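Local coordinates for flagellar hook-associated protein 2 (Helicobacter pylori, PDB 6IWY) that caps the growing tip of the flagellar filament, promoting polymerization of flagellin there and keeping unpolymerized subunits from leaking away, at residues 153-158 with 230-235; 165-170 with 195-200; 127-132 with 222-227; 119-124 with 212-217. One frame throughout, in Å; residues are numbered along the deposited sequence.

Contact 1 of 4, residues 153-158 with 230-235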
loop_
_atom_site.group_PDB
_atom_site.type_symbol
_atom_site.label_atom_id
_atom_site.label_comp_id
_atom_site.label_asym_id
_atom_site.label_seq_id
_atom_site.Cartn_x
_atom_site.Cartn_y
_atom_site.Cartn_z
ATOM N N VAL A 153 -11.780 13.867 -16.389
ATOM C CA VAL A 153 -11.060 12.992 -15.495
ATOM C C VAL A 153 -10.009 13.829 -14.802
ATOM O O VAL A 153 -9.276 14.541 -15.467
ATOM C CB VAL A 153 -10.349 11.836 -16.250
ATOM C CG1 VAL A 153 -9.219 11.190 -15.373
ATOM C CG2 VAL A 153 -11.363 10.760 -16.679
ATOM N N SER A 154 -9.929 13.739 -13.473
ATOM C CA SER A 154 -8.813 14.341 -12.730
ATOM C C SER A 154 -8.403 13.460 -11.564
ATOM O O SER A 154 -9.219 12.749 -11.006
ATOM C CB SER A 154 -9.160 15.725 -12.213
ATOM O OG SER A 154 -9.931 15.643 -11.046
ATOM N N LEU A 155 -7.116 13.522 -11.246
ATOM C CA LEU A 155 -6.495 12.754 -10.179
ATOM C C LEU A 155 -6.354 13.660 -8.968
ATOM O O LEU A 155 -5.680 14.710 -9.051
ATOM C CB LEU A 155 -5.076 12.338 -10.588
ATOM C CG LEU A 155 -4.873 10.977 -11.202
ATOM C CD1 LEU A 155 -3.488 10.898 -11.730
ATOM C CD2 LEU A 155 -5.100 9.947 -10.087
ATOM N N ASN A 156 -6.945 13.250 -7.851
ATOM C CA ASN A 156 -6.786 13.945 -6.586
ATOM C C ASN A 156 -5.837 13.186 -5.680
ATOM O O ASN A 156 -6.157 12.085 -5.221
ATOM C CB ASN A 156 -8.108 14.077 -5.889
ATOM C CG ASN A 156 -8.438 15.476 -5.592
ATOM O OD1 ASN A 156 -8.944 16.200 -6.480
ATOM N ND2 ASN A 156 -8.165 15.912 -4.365
ATOM N N LEU A 157 -4.668 13.789 -5.439
ATOM C CA LEU A 157 -3.609 13.212 -4.644
ATOM C C LEU A 157 -3.151 14.235 -3.641
ATOM O O LEU A 157 -3.380 15.445 -3.835
ATOM C CB LEU A 157 -2.432 12.865 -5.531
ATOM C CG LEU A 157 -2.657 11.726 -6.514
ATOM C CD1 LEU A 157 -1.862 11.953 -7.816
ATOM C CD2 LEU A 157 -2.218 10.466 -5.855
ATOM N N LYS A 158 -2.479 13.741 -2.593
ATOM C CA LYS A 158 -1.849 14.583 -1.596
ATOM C C LYS A 158 -0.521 15.097 -2.130
ATOM O O LYS A 158 0.295 14.329 -2.581
ATOM C CB LYS A 158 -1.606 13.802 -0.308
ATOM C CG LYS A 158 -1.280 14.690 0.850
ATOM C CD LYS A 158 -1.176 13.936 2.164
ATOM C CE LYS A 158 0.162 13.208 2.343
ATOM N NZ LYS A 158 0.564 13.255 3.780
ATOM N N ILE A 230 -6.287 9.034 -2.389
ATOM C CA ILE A 230 -6.295 9.075 -3.842
ATOM C C ILE A 230 -7.762 9.048 -4.345
ATOM O O ILE A 230 -8.571 8.245 -3.848
ATOM C CB ILE A 230 -5.594 7.856 -4.452
ATOM C CG1 ILE A 230 -4.155 7.728 -3.962
ATOM C CG2 ILE A 230 -5.584 7.950 -6.010
ATOM C CD1 ILE A 230 -3.547 6.371 -4.383
ATOM N N GLU A 231 -8.078 9.925 -5.309
ATOM C CA GLU A 231 -9.380 9.973 -5.972
ATOM C C GLU A 231 -9.225 10.166 -7.467
ATOM O O GLU A 231 -8.391 10.939 -7.913
ATOM C CB GLU A 231 -10.233 11.123 -5.461
ATOM C CG GLU A 231 -10.350 11.193 -3.952
ATOM C CD GLU A 231 -11.279 12.332 -3.437
ATOM O OE1 GLU A 231 -11.575 12.336 -2.202
ATOM O OE2 GLU A 231 -11.686 13.220 -4.249
ATOM N N VAL A 232 -10.044 9.455 -8.233
ATOM C CA VAL A 232 -10.152 9.660 -9.657
ATOM C C VAL A 232 -11.541 10.207 -9.870
ATOM O O VAL A 232 -12.520 9.512 -9.682
ATOM C CB VAL A 232 -9.991 8.345 -10.412
ATOM C CG1 VAL A 232 -10.111 8.549 -11.947
ATOM C CG2 VAL A 232 -8.675 7.690 -10.011
ATOM N N LYS A 233 -11.614 11.472 -10.237
ATOM C CA LYS A 233 -12.868 12.189 -10.337
ATOM C C LYS A 233 -13.145 12.618 -11.761
ATOM O O LYS A 233 -12.260 12.677 -12.588
ATOM C CB LYS A 233 -12.800 13.437 -9.457
ATOM C CG LYS A 233 -13.047 13.153 -7.990
ATOM C CD LYS A 233 -12.233 14.076 -7.067
ATOM C CE LYS A 233 -12.353 15.591 -7.398
ATOM N NZ LYS A 233 -13.749 16.129 -7.205
ATOM N N GLY A 234 -14.399 12.939 -12.023
ATOM C CA GLY A 234 -14.795 13.384 -13.322
ATOM C C GLY A 234 -15.902 12.553 -13.942
ATOM O O GLY A 234 -16.109 11.389 -13.600
ATOM N N SER A 235 -16.596 13.187 -14.875
ATOM C CA SER A 235 -17.670 12.574 -15.613
ATOM C C SER A 235 -17.203 11.346 -16.358
ATOM O O SER A 235 -18.001 10.433 -16.577
ATOM C CB SER A 235 -18.324 13.580 -16.581
ATOM O OG SER A 235 -17.427 14.037 -17.569
#

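Contact 2 of 4, residues 165-170 with 195-200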
loop_
_atom_site.group_PDB
_atom_site.type_symbol
_atom_site.label_atom_id
_atom_site.label_comp_id
_atom_site.label_asym_id
_atom_site.label_seq_id
_atom_site.Cartn_x
_atom_site.Cartn_y
_atom_site.Cartn_z
ATOM N N HIS A 165 -4.645 18.101 -3.944
ATOM C CA HIS A 165 -4.710 18.919 -5.188
ATOM C C HIS A 165 -5.202 18.080 -6.346
ATOM O O HIS A 165 -5.048 16.884 -6.358
ATOM C CB HIS A 165 -3.342 19.459 -5.569
ATOM C CG HIS A 165 -2.766 20.382 -4.553
ATOM N ND1 HIS A 165 -3.041 21.732 -4.536
ATOM C CD2 HIS A 165 -1.948 20.146 -3.504
ATOM C CE1 HIS A 165 -2.418 22.288 -3.516
ATOM N NE2 HIS A 165 -1.740 21.349 -2.876
ATOM N N GLU A 166 -5.744 18.750 -7.339
ATOM C CA GLU A 166 -6.415 18.125 -8.451
ATOM C C GLU A 166 -5.509 18.256 -9.678
ATOM O O GLU A 166 -5.034 19.332 -9.992
ATOM C CB GLU A 166 -7.745 18.840 -8.658
ATOM C CG GLU A 166 -8.882 17.908 -9.050
ATOM C CD GLU A 166 -10.308 18.481 -8.828
ATOM O OE1 GLU A 166 -10.473 19.549 -8.160
ATOM O OE2 GLU A 166 -11.268 17.834 -9.347
ATOM N N VAL A 167 -5.210 17.148 -10.330
ATOM C CA VAL A 167 -4.398 17.168 -11.544
ATOM C C VAL A 167 -5.299 16.759 -12.704
ATOM O O VAL A 167 -5.718 15.595 -12.793
ATOM C CB VAL A 167 -3.259 16.159 -11.444
ATOM C CG1 VAL A 167 -2.434 16.183 -12.712
ATOM C CG2 VAL A 167 -2.410 16.419 -10.179
ATOM N N PRO A 168 -5.644 17.710 -13.577
ATOM C CA PRO A 168 -6.467 17.370 -14.729
ATOM C C PRO A 168 -5.765 16.347 -15.552
ATOM O O PRO A 168 -4.579 16.403 -15.617
ATOM C CB PRO A 168 -6.534 18.691 -15.501
ATOM C CG PRO A 168 -6.346 19.756 -14.480
ATOM C CD PRO A 168 -5.453 19.163 -13.430
ATOM N N ILE A 169 -6.462 15.397 -16.146
ATOM C CA ILE A 169 -5.828 14.494 -17.099
ATOM C C ILE A 169 -6.477 14.645 -18.467
ATOM O O ILE A 169 -7.637 14.291 -18.646
ATOM C CB ILE A 169 -5.871 13.012 -16.628
ATOM C CG1 ILE A 169 -4.711 12.728 -15.642
ATOM C CG2 ILE A 169 -5.734 12.038 -17.817
ATOM C CD1 ILE A 169 -4.952 13.132 -14.187
ATOM N N MET A 170 -5.714 15.173 -19.423
ATOM C CA MET A 170 -6.196 15.423 -20.789
ATOM C C MET A 170 -5.563 14.467 -21.781
ATOM O O MET A 170 -4.354 14.178 -21.703
ATOM C CB MET A 170 -5.860 16.834 -21.235
ATOM C CG MET A 170 -6.307 17.911 -20.256
ATOM S SD MET A 170 -8.077 17.817 -19.853
ATOM C CE MET A 170 -8.227 19.445 -19.105
ATOM N N GLU A 195 4.247 14.992 -13.638
ATOM C CA GLU A 195 5.595 15.535 -13.796
ATOM C C GLU A 195 5.550 17.016 -14.131
ATOM O O GLU A 195 6.508 17.742 -13.883
ATOM C CB GLU A 195 6.353 14.782 -14.883
ATOM C CG GLU A 195 6.709 13.366 -14.502
ATOM C CD GLU A 195 7.123 12.480 -15.693
ATOM O OE1 GLU A 195 7.036 12.940 -16.855
ATOM O OE2 GLU A 195 7.541 11.307 -15.457
ATOM N N ASN A 196 4.438 17.472 -14.692
ATOM C CA ASN A 196 4.315 18.855 -15.104
ATOM C C ASN A 196 3.726 19.776 -14.048
ATOM O O ASN A 196 3.669 20.990 -14.264
ATOM C CB ASN A 196 3.487 18.936 -16.387
ATOM C CG ASN A 196 4.299 18.567 -17.623
ATOM O OD1 ASN A 196 5.459 18.993 -17.769
ATOM N ND2 ASN A 196 3.706 17.774 -18.513
ATOM N N ASP A 197 3.302 19.208 -12.916
ATOM C CA ASP A 197 2.688 19.983 -11.816
ATOM C C ASP A 197 3.726 20.186 -10.684
ATOM O O ASP A 197 4.375 19.241 -10.276
ATOM C CB ASP A 197 1.410 19.268 -11.320
ATOM C CG ASP A 197 0.608 20.067 -10.257
ATOM O OD1 ASP A 197 1.195 20.620 -9.278
ATOM O OD2 ASP A 197 -0.644 20.092 -10.363
ATOM N N PRO A 198 3.879 21.418 -10.181
ATOM C CA PRO A 198 4.857 21.681 -9.130
ATOM C C PRO A 198 4.598 20.893 -7.843
ATOM O O PRO A 198 5.536 20.490 -7.150
ATOM C CB PRO A 198 4.679 23.174 -8.857
ATOM C CG PRO A 198 4.114 23.732 -10.083
ATOM C CD PRO A 198 3.244 22.660 -10.648
ATOM N N ASN A 199 3.322 20.667 -7.541
ATOM C CA ASN A 199 2.939 19.965 -6.317
ATOM C C ASN A 199 3.259 18.477 -6.427
ATOM O O ASN A 199 3.306 17.780 -5.404
ATOM C CB ASN A 199 1.443 20.131 -6.048
ATOM C CG ASN A 199 1.002 21.582 -6.016
ATOM O OD1 ASN A 199 1.573 22.393 -5.293
ATOM N ND2 ASN A 199 -0.019 21.914 -6.794
ATOM N N PHE A 200 3.471 17.979 -7.652
ATOM C CA PHE A 200 3.756 16.553 -7.826
ATOM C C PHE A 200 5.099 16.152 -8.426
ATOM O O PHE A 200 5.529 15.012 -8.215
ATOM C CB PHE A 200 2.578 15.851 -8.531
ATOM C CG PHE A 200 1.299 16.039 -7.813
ATOM C CD1 PHE A 200 1.060 15.363 -6.631
ATOM C CD2 PHE A 200 0.375 16.962 -8.251
ATOM C CE1 PHE A 200 -0.090 15.564 -5.917
ATOM C CE2 PHE A 200 -0.780 17.159 -7.543
ATOM C CZ PHE A 200 -1.000 16.449 -6.357
#

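Contact 3 of 4, residues 127-132 with 222-227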
loop_
_atom_site.group_PDB
_atom_site.type_symbol
_atom_site.label_atom_id
_atom_site.label_comp_id
_atom_site.label_asym_id
_atom_site.label_seq_id
_atom_site.Cartn_x
_atom_site.Cartn_y
_atom_site.Cartn_z
ATOM N N PHE A 127 2.978 -0.388 -0.940
ATOM C CA PHE A 127 2.827 0.165 0.392
ATOM C C PHE A 127 1.945 1.382 0.299
ATOM O O PHE A 127 1.914 2.028 -0.720
ATOM C CB PHE A 127 4.196 0.537 0.968
ATOM C CG PHE A 127 5.065 -0.643 1.192
ATOM C CD1 PHE A 127 6.050 -0.974 0.283
ATOM C CD2 PHE A 127 4.861 -1.457 2.288
ATOM C CE1 PHE A 127 6.828 -2.092 0.485
ATOM C CE2 PHE A 127 5.614 -2.577 2.494
ATOM C CZ PHE A 127 6.597 -2.908 1.592
ATOM N N GLY A 128 1.190 1.642 1.359
ATOM C CA GLY A 128 0.367 2.841 1.457
ATOM C C GLY A 128 -0.982 2.643 0.785
ATOM O O GLY A 128 -1.594 1.598 0.939
ATOM N N SER A 129 -1.401 3.626 0.003
ATOM C CA SER A 129 -2.656 3.604 -0.687
ATOM C C SER A 129 -2.559 3.389 -2.201
ATOM O O SER A 129 -1.544 3.634 -2.841
ATOM C CB SER A 129 -3.328 4.941 -0.440
ATOM O OG SER A 129 -2.378 5.981 -0.460
ATOM N N HIS A 130 -3.658 2.947 -2.790
ATOM C CA HIS A 130 -3.660 2.622 -4.201
ATOM C C HIS A 130 -5.094 2.629 -4.755
ATOM O O HIS A 130 -6.016 2.356 -4.021
ATOM C CB HIS A 130 -3.052 1.249 -4.396
ATOM C CG HIS A 130 -3.903 0.153 -3.848
ATOM N ND1 HIS A 130 -4.948 -0.408 -4.562
ATOM C CD2 HIS A 130 -3.895 -0.460 -2.639
ATOM C CE1 HIS A 130 -5.516 -1.349 -3.826
ATOM N NE2 HIS A 130 -4.899 -1.396 -2.654
ATOM N N LEU A 131 -5.241 2.965 -6.036
ATOM C CA LEU A 131 -6.469 2.734 -6.768
ATOM C C LEU A 131 -6.140 1.912 -7.999
ATOM O O LEU A 131 -5.122 2.123 -8.630
ATOM C CB LEU A 131 -7.117 4.038 -7.214
ATOM C CG LEU A 131 -8.137 4.725 -6.328
ATOM C CD1 LEU A 131 -8.705 5.939 -7.086
ATOM C CD2 LEU A 131 -9.256 3.773 -5.901
ATOM N N GLN A 132 -7.043 1.017 -8.371
ATOM C CA GLN A 132 -6.783 0.042 -9.424
ATOM C C GLN A 132 -7.882 0.053 -10.469
ATOM O O GLN A 132 -9.065 0.084 -10.136
ATOM C CB GLN A 132 -6.699 -1.368 -8.839
ATOM C CG GLN A 132 -5.930 -2.300 -9.730
ATOM C CD GLN A 132 -6.157 -3.746 -9.373
ATOM O OE1 GLN A 132 -5.359 -4.340 -8.625
ATOM N NE2 GLN A 132 -7.262 -4.329 -9.880
ATOM N N ILE A 222 -2.512 3.178 -9.424
ATOM C CA ILE A 222 -1.873 4.382 -8.856
ATOM C C ILE A 222 -1.511 3.966 -7.427
ATOM O O ILE A 222 -2.331 3.373 -6.737
ATOM C CB ILE A 222 -2.844 5.604 -8.865
ATOM C CG1 ILE A 222 -3.523 5.724 -10.239
ATOM C CG2 ILE A 222 -2.105 6.928 -8.567
ATOM C CD1 ILE A 222 -4.661 6.778 -10.342
ATOM N N ASN A 223 -0.274 4.186 -7.014
ATOM C CA ASN A 223 0.148 3.887 -5.639
ATOM C C ASN A 223 0.828 5.104 -5.096
ATOM O O ASN A 223 1.583 5.766 -5.820
ATOM C CB ASN A 223 1.098 2.689 -5.570
ATOM C CG ASN A 223 1.746 2.503 -4.180
ATOM O OD1 ASN A 223 2.948 2.352 -4.089
ATOM N ND2 ASN A 223 0.954 2.507 -3.114
ATOM N N ASP A 224 0.490 5.424 -3.844
ATOM C CA ASP A 224 1.149 6.459 -3.060
ATOM C C ASP A 224 1.723 5.822 -1.787
ATOM O O ASP A 224 0.967 5.413 -0.909
ATOM C CB ASP A 224 0.157 7.548 -2.688
ATOM C CG ASP A 224 0.810 8.695 -1.894
ATOM O OD1 ASP A 224 2.073 8.807 -1.849
ATOM O OD2 ASP A 224 0.040 9.504 -1.309
ATOM N N ARG A 225 3.046 5.734 -1.699
ATOM C CA ARG A 225 3.669 5.110 -0.571
ATOM C C ARG A 225 3.483 5.908 0.691
ATOM O O ARG A 225 3.573 5.335 1.777
ATOM C CB ARG A 225 5.149 4.939 -0.769
ATOM C CG ARG A 225 5.607 4.091 -1.920
ATOM C CD ARG A 225 7.188 4.186 -2.067
ATOM N NE ARG A 225 7.573 3.725 -3.410
ATOM C CZ ARG A 225 7.864 2.458 -3.738
ATOM N NH1 ARG A 225 7.881 1.482 -2.814
ATOM N NH2 ARG A 225 8.149 2.162 -5.014
ATOM N N ARG A 226 3.245 7.216 0.599
ATOM C CA ARG A 226 2.993 7.974 1.837
ATOM C C ARG A 226 1.611 7.696 2.425
ATOM O O ARG A 226 1.344 8.047 3.572
ATOM C CB ARG A 226 3.176 9.485 1.714
ATOM C CG ARG A 226 4.288 9.995 0.814
ATOM C CD ARG A 226 3.610 10.459 -0.465
ATOM N NE ARG A 226 3.497 11.897 -0.484
ATOM C CZ ARG A 226 2.513 12.595 -1.037
ATOM N NH1 ARG A 226 1.471 12.010 -1.613
ATOM N NH2 ARG A 226 2.579 13.923 -0.956
ATOM N N GLY A 227 0.739 7.062 1.650
ATOM C CA GLY A 227 -0.561 6.668 2.137
ATOM C C GLY A 227 -1.679 7.680 1.996
ATOM O O GLY A 227 -2.763 7.425 2.439
#

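Contact 4 of 4, residues 119-124 with 212-217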
loop_
_atom_site.group_PDB
_atom_site.type_symbol
_atom_site.label_atom_id
_atom_site.label_comp_id
_atom_site.label_asym_id
_atom_site.label_seq_id
_atom_site.Cartn_x
_atom_site.Cartn_y
_atom_site.Cartn_z
ATOM N N THR A 119 5.718 -16.144 -6.432
ATOM C CA THR A 119 6.227 -15.457 -7.594
ATOM C C THR A 119 5.098 -14.877 -8.416
ATOM O O THR A 119 3.945 -14.986 -8.052
ATOM C CB THR A 119 7.020 -16.422 -8.463
ATOM O OG1 THR A 119 6.117 -17.317 -9.114
ATOM C CG2 THR A 119 8.020 -17.214 -7.626
ATOM N N GLY A 120 5.437 -14.261 -9.541
ATOM C CA GLY A 120 4.429 -13.717 -10.458
ATOM C C GLY A 120 4.013 -12.273 -10.172
ATOM O O GLY A 120 3.962 -11.823 -9.026
ATOM N N GLU A 121 3.683 -11.568 -11.243
ATOM C CA GLU A 121 3.223 -10.184 -11.218
ATOM C C GLU A 121 2.202 -9.790 -10.149
ATOM O O GLU A 121 2.323 -8.725 -9.556
ATOM C CB GLU A 121 2.612 -9.863 -12.569
ATOM C CG GLU A 121 2.537 -8.399 -12.832
ATOM C CD GLU A 121 2.073 -8.081 -14.231
ATOM O OE1 GLU A 121 2.515 -7.030 -14.726
ATOM O OE2 GLU A 121 1.275 -8.855 -14.822
ATOM N N ASP A 122 1.188 -10.622 -9.916
ATOM C CA ASP A 122 0.165 -10.330 -8.893
ATOM C C ASP A 122 0.721 -10.195 -7.467
ATOM O O ASP A 122 -0.028 -9.907 -6.537
ATOM C CB ASP A 122 -0.915 -11.424 -8.878
ATOM C CG ASP A 122 -1.804 -11.402 -10.104
ATOM O OD1 ASP A 122 -1.626 -10.501 -10.967
ATOM O OD2 ASP A 122 -2.697 -12.285 -10.198
ATOM N N ASN A 123 2.018 -10.407 -7.267
ATOM C CA ASN A 123 2.562 -10.327 -5.907
ATOM C C ASN A 123 3.441 -9.136 -5.658
ATOM O O ASN A 123 4.242 -9.147 -4.747
ATOM C CB ASN A 123 3.282 -11.624 -5.517
ATOM C CG ASN A 123 2.315 -12.766 -5.302
ATOM O OD1 ASN A 123 1.765 -12.926 -4.210
ATOM N ND2 ASN A 123 2.078 -13.549 -6.353
ATOM N N ARG A 124 3.282 -8.081 -6.434
ATOM C CA ARG A 124 4.044 -6.880 -6.131
ATOM C C ARG A 124 3.468 -6.393 -4.818
ATOM O O ARG A 124 2.293 -6.654 -4.550
ATOM C CB ARG A 124 3.951 -5.877 -7.252
ATOM C CG ARG A 124 4.667 -6.385 -8.490
ATOM C CD ARG A 124 4.610 -5.414 -9.629
ATOM N NE ARG A 124 5.448 -4.233 -9.402
ATOM C CZ ARG A 124 5.512 -3.180 -10.222
ATOM N NH1 ARG A 124 4.787 -3.153 -11.341
ATOM N NH2 ARG A 124 6.329 -2.149 -9.929
ATOM N N ASP A 212 1.763 2.177 -12.225
ATOM C CA ASP A 212 2.229 0.979 -12.923
ATOM C C ASP A 212 1.119 0.340 -13.764
ATOM O O ASP A 212 -0.059 0.495 -13.470
ATOM C CB ASP A 212 2.690 -0.093 -11.913
ATOM C CG ASP A 212 3.948 0.291 -11.135
ATOM O OD1 ASP A 212 4.701 1.173 -11.580
ATOM O OD2 ASP A 212 4.180 -0.317 -10.059
ATOM N N THR A 213 1.517 -0.404 -14.790
ATOM C CA THR A 213 0.603 -1.296 -15.486
ATOM C C THR A 213 0.763 -2.718 -14.948
ATOM O O THR A 213 1.839 -3.128 -14.519
ATOM C CB THR A 213 0.838 -1.308 -16.992
ATOM O OG1 THR A 213 1.970 -2.128 -17.290
ATOM C CG2 THR A 213 1.082 0.107 -17.504
ATOM N N LEU A 214 -0.324 -3.472 -15.016
ATOM C CA LEU A 214 -0.400 -4.777 -14.386
ATOM C C LEU A 214 -1.394 -5.674 -15.144
ATOM O O LEU A 214 -2.048 -5.221 -16.079
ATOM C CB LEU A 214 -0.735 -4.548 -12.911
ATOM C CG LEU A 214 -1.774 -5.313 -12.103
ATOM C CD1 LEU A 214 -1.328 -6.718 -11.606
ATOM C CD2 LEU A 214 -2.078 -4.386 -10.928
ATOM N N HIS A 215 -1.464 -6.947 -14.771
ATOM C CA HIS A 215 -2.285 -7.948 -15.476
ATOM C C HIS A 215 -2.070 -7.885 -16.983
ATOM O O HIS A 215 -3.004 -7.809 -17.756
ATOM C CB HIS A 215 -3.768 -7.821 -15.128
ATOM C CG HIS A 215 -4.104 -8.258 -13.735
ATOM N ND1 HIS A 215 -4.810 -7.465 -12.855
ATOM C CD2 HIS A 215 -3.838 -9.411 -13.070
ATOM C CE1 HIS A 215 -4.970 -8.111 -11.713
ATOM N NE2 HIS A 215 -4.384 -9.294 -11.814
ATOM N N GLY A 216 -0.805 -7.898 -17.376
ATOM C CA GLY A 216 -0.419 -7.945 -18.775
ATOM C C GLY A 216 -0.858 -6.763 -19.613
ATOM O O GLY A 216 -0.977 -6.890 -20.829
ATOM N N GLY A 217 -1.070 -5.607 -18.984
ATOM C CA GLY A 217 -1.565 -4.432 -19.700
ATOM C C GLY A 217 -2.989 -4.048 -19.326
ATOM O O GLY A 217 -3.360 -2.877 -19.415
#

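Contact 1 of 4, residues 153-158 with 230-235
S154 and K233 exchange two backbone hydrogen bonds: S154 N gives to K233 O at 2.7 Å, and K233 N gives to S154 O along an almost straight N-H...O path of 174°. Two residues further on the exchange is repeated, with N156 N to E231 O at 2.7 Å and E231 N to N156 O at 2.9 Å. The backbone N and O of S154, N156, E231 and K233 are thus all satisfied across the seam. The other edge of 153-158 is served too, since V153, L155 and L157 bond through their backbones to I169, V167 and H165 of strand 164-173, and on the far side I230 and V232 bond to T247 and T245.

The polar side chains share one face of the sheet. S154 OG turns to E166 for its hydrogen bond and merely packs near K233 CB, 4.0 Å away. N156 and E231 lie side by side and point the same way, N156 CB 3.7 Å from E231 CB and their amide and carboxylate planes 34° out of parallel. The bent chain of K233 brings CE to 3.6 Å from N156 OD1, a packing contact, while its NZ makes a long, weak ion pair with E166. On the reverse face L157 CD2 lies 3.9 Å from I230 CG1, and L155 CD2 meets V232 CG2; both L155 and V232 also touch I222 of a second sheet. Hydrogen-bonded pairs alternating with a non-hydrogen-bonded one mark an antiparallel sheet, here the one that also holds strand 164-173.

Contact 2 of 4, residues 165-170 with 195-200
H165 and V167, alternate residues on strand 164-173, face the turn that follows helix 179-196, so this is packing of the segment after a helix against an antiparallel sheet. The segment includes an Asx turn: D197 OD1 accepts from N199 N at 2.7 Å, meeting it on the anti side of the carboxylate. F200 N adds a backbone bond to D197 O, and together these two bonds fix N199 and F200 facing the strand.

The close-packed part centres on F200. The side chains of V167 and F200 come from opposite directions, and the phenylalanine ring approaches H165 obliquely, with F200 CZ 3.9 Å from H165 CB. L157 of the neighbouring strand and L194 of the helix also touch the phenylalanine, while A193 and L194 reach V167, so this end of the contact belongs to the buried layer between sheet and helix. N199 lends its own CB to one face of the F200 ring, offset toward the rim, and D197 CB lies at the ring's edge, in its plane.

Toward solvent the contact is looser and more polar. E166 points to the other side of the sheet. D197 merely brushes the strand, OD2 lying 4.1 Å from V167 CG2. The imidazole of H165, held at NE2 by a hydrogen bond to D161, is partly exposed and stacks on the amide of N199 with the two planes 13° apart. The amide is offset toward the rim of the ring, and its nearest approach is N199 ND2 to H165 ND1, 3.8 Å.

Contact 3 of 4, residues 127-132 with 222-227
The F127 ring and the R225 guanidinium meet loosely, with R225 NH1 at the ring's edge, near its plane, 4.4 Å from F127 CD1; Y349 also touches the phenylalanine. The guanidinium's own polar partners are elsewhere, G207 and S359. The H130 ring meets that of Y66, planes at about 30°, and its NE2 bonds to D71. A third flat group, the buried amide of N223, reaches across the strands with CG anti to its backbone N (chi1 170°). ND2 gives one hydrogen bond to F127 O at 2.6 Å, nearly straight and within the amide plane, and another to S129 O at 2.8 Å, where the donor stands above the carbonyl plane. D224 N comes to that same S129 O from the opposite face, so one oxygen serves two donors.

Strands 129-132 and 219-224 run antiparallel here, S129 with D224 and L131 with I222 being hydrogen-bonded pairs and H130 with N223 the non-hydrogen-bonded pair between them. The second strand ends in a type I turn from D224 to G227. D224 O takes S129 N at 3.1 Å and G227 N from opposite faces of its plane. D224 OD2 forms a salt bridge with R226 NH1, 2.9 Å away, on the syn side but tilted well out of the carboxylate plane.

Contact 4 of 4, residues 119-124 with 212-217
E121, R124 and D212 carry this contact, in which a surface loop with a short 3-10 segment at 121-122 lies beside the end of edge strand 209-214 and the turn that follows it. E121 sends its side chain across, swung away from the backbone N (chi1 -160°) and extended beyond CG, and lays its carboxylate against the backbone of the turn. OE2 accepts a weak hydrogen bond from G216 N at 3.4 Å and is 3.3 Å from H215 N, while OE1 packs 3.7 Å from L214 CA. E121 is held at its backbone too, E121 N bonding to D367.

Next to E121, the D122 carboxylate stands nearly perpendicular to the H215 imidazole, planes 81° apart, and its OD1 packs 3.8 Å from L214 CD1, the methyl that lies over the centre of one face of the H215 ring.

R124, bent at chi3, reaches D212 for the salt bridge. The guanidinium and carboxylate planes lie 19° apart, and D212 OD2 sits over a guanidinium face instead of at its edge. That oxygen is shared with the hydroxyl of Y126; its salt-bridge partner is R124 NH2, at 2.8 Å.

Contacts 1 and 3 are buried strand pairings, contact 2 is partly buried, and contact 4 is a surface meeting. Contacts 1 and 2 reach one sheet, in which strands 154-158 and 164-173 are neighbours. Contacts 3 and 4 reach the other, through adjoining strands 219-224 and 209-214; contacts 2 and 4 each do so by one segment only. The two sheets meet between contacts 1 and 3, where V232 packs on L131 and R226 NH1 bonds to K158 O. Backbone hydrogen bonding dominates contacts 1 and 3, ring packing and an amide stack make contact 2, and charged side chains carry contact 4, about 26 Å from contact 2 between centres.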